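PDB 6G49: protein-glutamine gamma-glutamyltransferase from Pseudomonas aeruginosa PAO1, which shows transglutaminase activity in vitro through its periplasmic domain, joining glutamine to lysine side chains of proteins, and is critical for the viability of the bacterium. Local coordinates for residues D285-V290 and P310-Q315; Q70-A75 and G266-E271. All coordinates share one frame; numbering follows the deposited sequence.

Contact 1 (D285-V290 and P310-Q315); sequences DAHAWV and PERIEQ
Arg312 lays its guanidinium beside the start of the strand that carries His287, its NH1 tip 3.2 Å from Asp285 O, with that carbonyl oxygen at the edge of the flat group and in its plane. The side chain leaves helix 310-315 with CG on the far side from the backbone N (chi1 153°), bends at chi2 (74°) and then runs extended through CD to NE, which carries the charged end from the helix to the strand. Asp285 OD1 lies 4.4 Å from Arg312 NH1, well out of the guanidinium plane, a matter of nearby charge alone, since OD2 of the same carboxylate is hydrogen-bonded to His282 N. Two waters bridge the strand and Arg312. One links Arg312 NH1 to Ala286 O; the second accepts from Arg312 NE and lies 2.7 Å from His287 ND1. Since NH1 is also hydrogen-bonded to Gln268 O, one direct bond and two through water probably limit the rotation of the guanidinium in this conformer. In the papain-like core of the transglutaminase superfamily, the histidine of a Cys-His-Asp triad sits on such a central strand, and His287 is assigned that role by similarity, with Cys243 as nucleophile and Asp303 as the third member. With CG turned away from its backbone N (chi1 -163°), the imidazole reaches toward the helix, where the Ile313 side chain crosses it at about a right angle, CD1 coming to 3.9 Å from His287 NE2. NE2 itself is hydrogen-bonded to Asp303, so the isoleucine methyl packs next to a polar pair, while the ND1 side of the ring meets the water held by Arg312.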
# COMPACT_ATOMS: atom_id res chain seq x y z
N ASP A 285 -4.20 12.23 -2.85
CA ASP A 285 -3.07 11.36 -3.18
C ASP A 285 -3.13 10.04 -2.40
O ASP A 285 -2.20 9.20 -2.54
CB ASP A 285 -1.76 12.06 -2.90
CG ASP A 285 -1.49 13.25 -3.81
OD1 ASP A 285 -1.82 13.13 -4.99
OD2 ASP A 285 -1.08 14.31 -3.29
N ALA A 286 -4.16 9.81 -1.59
CA ALA A 286 -4.30 8.55 -0.81
C ALA A 286 -4.31 7.38 -1.79
O ALA A 286 -4.90 7.43 -2.90
CB ALA A 286 -5.51 8.55 0.05
N HIS A 287 -3.60 6.31 -1.42
CA HIS A 287 -3.37 5.21 -2.33
C HIS A 287 -3.21 3.91 -1.53
O HIS A 287 -2.87 3.93 -0.39
CB HIS A 287 -2.14 5.52 -3.18
CG HIS A 287 -2.00 4.71 -4.41
ND1 HIS A 287 -3.01 4.68 -5.33
CD2 HIS A 287 -0.99 3.93 -4.86
CE1 HIS A 287 -2.61 3.90 -6.35
NE2 HIS A 287 -1.38 3.40 -6.08
N ALA A 288 -3.47 2.82 -2.23
CA ALA A 288 -3.34 1.47 -1.71
C ALA A 288 -2.68 0.60 -2.75
O ALA A 288 -2.98 0.70 -3.95
CB ALA A 288 -4.67 0.91 -1.32
N TRP A 289 -1.73 -0.24 -2.31
CA TRP A 289 -1.01 -1.12 -3.15
C TRP A 289 -0.79 -2.46 -2.41
O TRP A 289 -1.47 -2.72 -1.39
CB TRP A 289 0.27 -0.49 -3.71
CG TRP A 289 1.27 -0.04 -2.68
CD1 TRP A 289 2.43 -0.66 -2.33
CD2 TRP A 289 1.27 1.23 -1.98
NE1 TRP A 289 3.11 0.08 -1.39
CE2 TRP A 289 2.44 1.25 -1.18
CE3 TRP A 289 0.38 2.31 -1.89
CZ2 TRP A 289 2.77 2.33 -0.35
CZ3 TRP A 289 0.73 3.38 -1.09
CH2 TRP A 289 1.89 3.37 -0.31
N VAL A 290 0.11 -3.27 -2.93
CA VAL A 290 0.28 -4.67 -2.44
C VAL A 290 1.77 -4.90 -2.14
O VAL A 290 2.66 -4.39 -2.80
CB VAL A 290 -0.26 -5.68 -3.46
CG1 VAL A 290 0.01 -7.13 -3.04
CG2 VAL A 290 -1.73 -5.45 -3.69
N PRO A 310 -1.41 4.13 -15.47
CA PRO A 310 -0.02 4.51 -15.29
C PRO A 310 0.19 6.02 -15.16
O PRO A 310 1.08 6.43 -14.43
CB PRO A 310 0.69 3.93 -16.56
CG PRO A 310 -0.46 3.76 -17.56
CD PRO A 310 -1.64 3.37 -16.72
N GLU A 311 -0.63 6.81 -15.85
CA GLU A 311 -0.59 8.26 -15.78
C GLU A 311 -0.79 8.77 -14.34
O GLU A 311 -0.22 9.77 -13.98
CB GLU A 311 -1.57 8.87 -16.81
CG GLU A 311 -3.07 8.61 -16.55
CD GLU A 311 -3.70 7.25 -16.92
OE1 GLU A 311 -2.96 6.31 -17.37
OE2 GLU A 311 -4.94 7.14 -16.77
N ARG A 312 -1.64 8.11 -13.57
CA ARG A 312 -1.88 8.42 -12.14
C ARG A 312 -0.55 8.41 -11.39
O ARG A 312 -0.23 9.25 -10.58
CB ARG A 312 -2.80 7.37 -11.52
CG ARG A 312 -2.62 7.18 -10.01
CD ARG A 312 -3.23 8.33 -9.27
NE ARG A 312 -3.01 8.14 -7.81
CZ ARG A 312 -2.03 8.68 -7.09
NH1 ARG A 312 -2.15 8.81 -5.76
NH2 ARG A 312 -0.92 9.10 -7.70
N ILE A 313 0.26 7.37 -11.66
CA ILE A 313 1.50 7.22 -10.98
C ILE A 313 2.54 8.20 -11.51
O ILE A 313 3.32 8.80 -10.74
CB ILE A 313 1.95 5.73 -11.02
CG1 ILE A 313 0.96 4.81 -10.31
CG2 ILE A 313 3.34 5.56 -10.45
CD1 ILE A 313 0.81 5.11 -8.82
N GLU A 314 2.57 8.38 -12.84
CA GLU A 314 3.64 9.13 -13.44
C GLU A 314 3.35 10.64 -13.35
O GLU A 314 4.30 11.38 -13.30
CB GLU A 314 3.79 8.74 -14.91
CG GLU A 314 4.31 7.32 -15.10
CD GLU A 314 5.64 6.97 -14.44
OE1 GLU A 314 6.44 7.88 -14.10
OE2 GLU A 314 5.88 5.75 -14.23
N GLN A 315 2.07 11.03 -13.26
CA GLN A 315 1.61 12.47 -13.34
C GLN A 315 1.00 12.96 -12.01
O GLN A 315 0.93 14.15 -11.78
CB GLN A 315 0.48 12.66 -14.36
CG GLN A 315 0.84 12.27 -15.79
CD GLN A 315 -0.29 12.47 -16.78
OE1 GLN A 315 -1.46 12.74 -16.45
NE2 GLN A 315 0.08 12.39 -18.05
O HOH W 1 -4.96 8.86 -4.98
O HOH W 2 -4.85 6.42 -6.39

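Contact 2 (Q70-A75 and G266-E271)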
# COMPACT_ATOMS: atom_id res chain seq x y z
N GLN A 70 8.59 6.65 -7.55
CA GLN A 70 9.15 6.13 -6.36
C GLN A 70 8.45 6.68 -5.09
O GLN A 70 8.85 6.28 -4.01
CB GLN A 70 10.62 6.52 -6.28
CG GLN A 70 11.44 5.75 -7.32
CD GLN A 70 12.89 6.15 -7.42
OE1 GLN A 70 13.50 6.67 -6.48
NE2 GLN A 70 13.46 5.89 -8.58
N LEU A 71 7.53 7.65 -5.23
CA LEU A 71 7.00 8.36 -4.09
C LEU A 71 5.78 7.61 -3.53
O LEU A 71 4.63 8.05 -3.59
CB LEU A 71 6.63 9.77 -4.50
CG LEU A 71 7.82 10.62 -4.96
CD1 LEU A 71 7.33 12.00 -5.29
CD2 LEU A 71 8.91 10.66 -3.91
N TYR A 72 6.07 6.43 -3.02
CA TYR A 72 5.10 5.61 -2.27
C TYR A 72 5.31 5.83 -0.78
O TYR A 72 6.21 5.27 -0.16
CB TYR A 72 5.24 4.13 -2.63
CG TYR A 72 4.63 3.81 -3.97
CD1 TYR A 72 5.31 4.06 -5.15
CD2 TYR A 72 3.39 3.20 -4.07
CE1 TYR A 72 4.73 3.78 -6.36
CE2 TYR A 72 2.81 2.89 -5.30
CZ TYR A 72 3.50 3.17 -6.46
OH TYR A 72 2.94 2.84 -7.65
N TRP A 73 4.43 6.65 -0.22
CA TRP A 73 4.42 7.04 1.18
C TRP A 73 3.65 6.02 2.01
O TRP A 73 2.41 6.10 2.05
CB TRP A 73 3.89 8.45 1.39
CG TRP A 73 4.48 9.49 0.50
CD1 TRP A 73 3.94 9.99 -0.64
CD2 TRP A 73 5.77 10.13 0.64
NE1 TRP A 73 4.80 10.89 -1.23
CE2 TRP A 73 5.91 10.99 -0.45
CE3 TRP A 73 6.79 10.03 1.59
CZ2 TRP A 73 7.06 11.76 -0.64
CZ3 TRP A 73 7.92 10.79 1.41
CH2 TRP A 73 8.01 11.65 0.33
N ARG A 74 4.34 5.04 2.60
CA ARG A 74 3.67 4.02 3.43
C ARG A 74 3.14 4.68 4.69
O ARG A 74 3.84 5.46 5.36
CB ARG A 74 4.55 2.84 3.85
CG ARG A 74 3.83 1.78 4.70
CD ARG A 74 4.71 0.58 5.09
NE ARG A 74 5.35 -0.06 3.96
CZ ARG A 74 5.34 -1.37 3.73
NH1 ARG A 74 4.86 -2.18 4.67
NH2 ARG A 74 5.75 -1.84 2.56
N ALA A 75 1.88 4.36 5.04
CA ALA A 75 1.28 4.68 6.33
C ALA A 75 1.13 3.45 7.19
O ALA A 75 1.59 3.41 8.35
CB ALA A 75 -0.03 5.37 6.17
N GLY A 266 -1.42 4.21 2.15
CA GLY A 266 -0.66 5.45 2.36
C GLY A 266 -1.03 6.46 1.31
O GLY A 266 -2.19 6.66 1.04
N TYR A 267 -0.01 7.09 0.72
CA TYR A 267 -0.21 8.10 -0.29
C TYR A 267 0.78 7.81 -1.42
O TYR A 267 1.83 7.21 -1.15
CB TYR A 267 0.05 9.50 0.27
CG TYR A 267 -0.89 9.89 1.37
CD1 TYR A 267 -0.69 9.47 2.68
CD2 TYR A 267 -2.07 10.55 1.06
CE1 TYR A 267 -1.61 9.77 3.69
CE2 TYR A 267 -3.00 10.84 2.05
CZ TYR A 267 -2.77 10.42 3.35
OH TYR A 267 -3.69 10.73 4.30
N GLN A 268 0.47 8.27 -2.63
CA GLN A 268 1.41 8.12 -3.73
C GLN A 268 1.51 9.48 -4.43
O GLN A 268 0.49 9.96 -4.89
CB GLN A 268 1.03 7.00 -4.68
CG GLN A 268 2.17 6.52 -5.55
CD GLN A 268 2.66 7.47 -6.60
OE1 GLN A 268 1.89 8.22 -7.15
NE2 GLN A 268 3.95 7.36 -6.93
N GLY A 269 2.75 9.94 -4.57
CA GLY A 269 3.03 11.12 -5.38
C GLY A 269 3.19 12.35 -4.52
O GLY A 269 3.91 12.39 -3.55
N GLY A 270 2.56 13.42 -4.98
CA GLY A 270 2.66 14.70 -4.33
C GLY A 270 2.71 15.83 -5.35
O GLY A 270 2.88 15.60 -6.53
N GLU A 271 2.55 17.05 -4.87
CA GLU A 271 2.53 18.23 -5.71
C GLU A 271 3.69 19.15 -5.35
O GLU A 271 3.82 19.56 -4.22
CB GLU A 271 1.20 18.94 -5.47
CG GLU A 271 -0.04 18.11 -5.80
CD GLU A 271 -0.38 17.00 -4.80
OE1 GLU A 271 -0.63 17.27 -3.62
OE2 GLU A 271 -0.43 15.83 -5.21
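Trp73 and Tyr267 face each other as a hydrogen-bonded antiparallel pair, with Trp73 N to Tyr267 O at 2.8 Å and Tyr267 N to Trp73 O at 2.9 Å. From there the Trp73 side chain can be followed outward. Trp73 CB rests 3.5 Å from Tyr267 O. Next, Trp73 CD1 passes alongside Tyr267 CB. At the tip, Trp73 NE1 donates a nearly straight bond (2.9 Å) to Gly269 O, which lies almost in the ring plane. Placing CG anti to the carbonyl carbon (chi1 -49°) swings the indole along the partner strand toward that glycine, while the indole packs edge-to-face with Phe57. Gly269 is thus held at both ends, because its N also donates to Leu71 O. On the other face of the sheet, Gln268 sets CG over the centre of the Tyr72 ring, 3.6 Å from the centroid, a CH-pi contact that covers one side of the phenol. Tyr72 OH is hydrogen-bonded to Asp303, and both Tyr72 and Gln268 touch His287. Such antiparallel pairing ties the N-terminal part of the chain to the transglutaminase core, beside its putative Cys-His-Asp triad.

The centres of the two contacts lie about 8 Å apart, and both reach the same large antiparallel sheet. Along the chain they come in series: contact 2 pairs strand 72-81 with 267-268, and contact 1 then joins strand 286-294 to helix 310-315. Segment 266-271 of contact 2 borders segment 285-290 of contact 1: Asp285 O and Gln268 N, 2.8 Å apart, probably form a hydrogen bond. Ile313 CD1 also packs against Tyr72 OH at 3.3 Å. Elements from the N-terminal part, the transglutaminase core and helix 310-315 therefore converge around His287 and Asp303, so the surroundings of the proposed catalytic site are assembled from sequence-distant parts of the periplasmic domain.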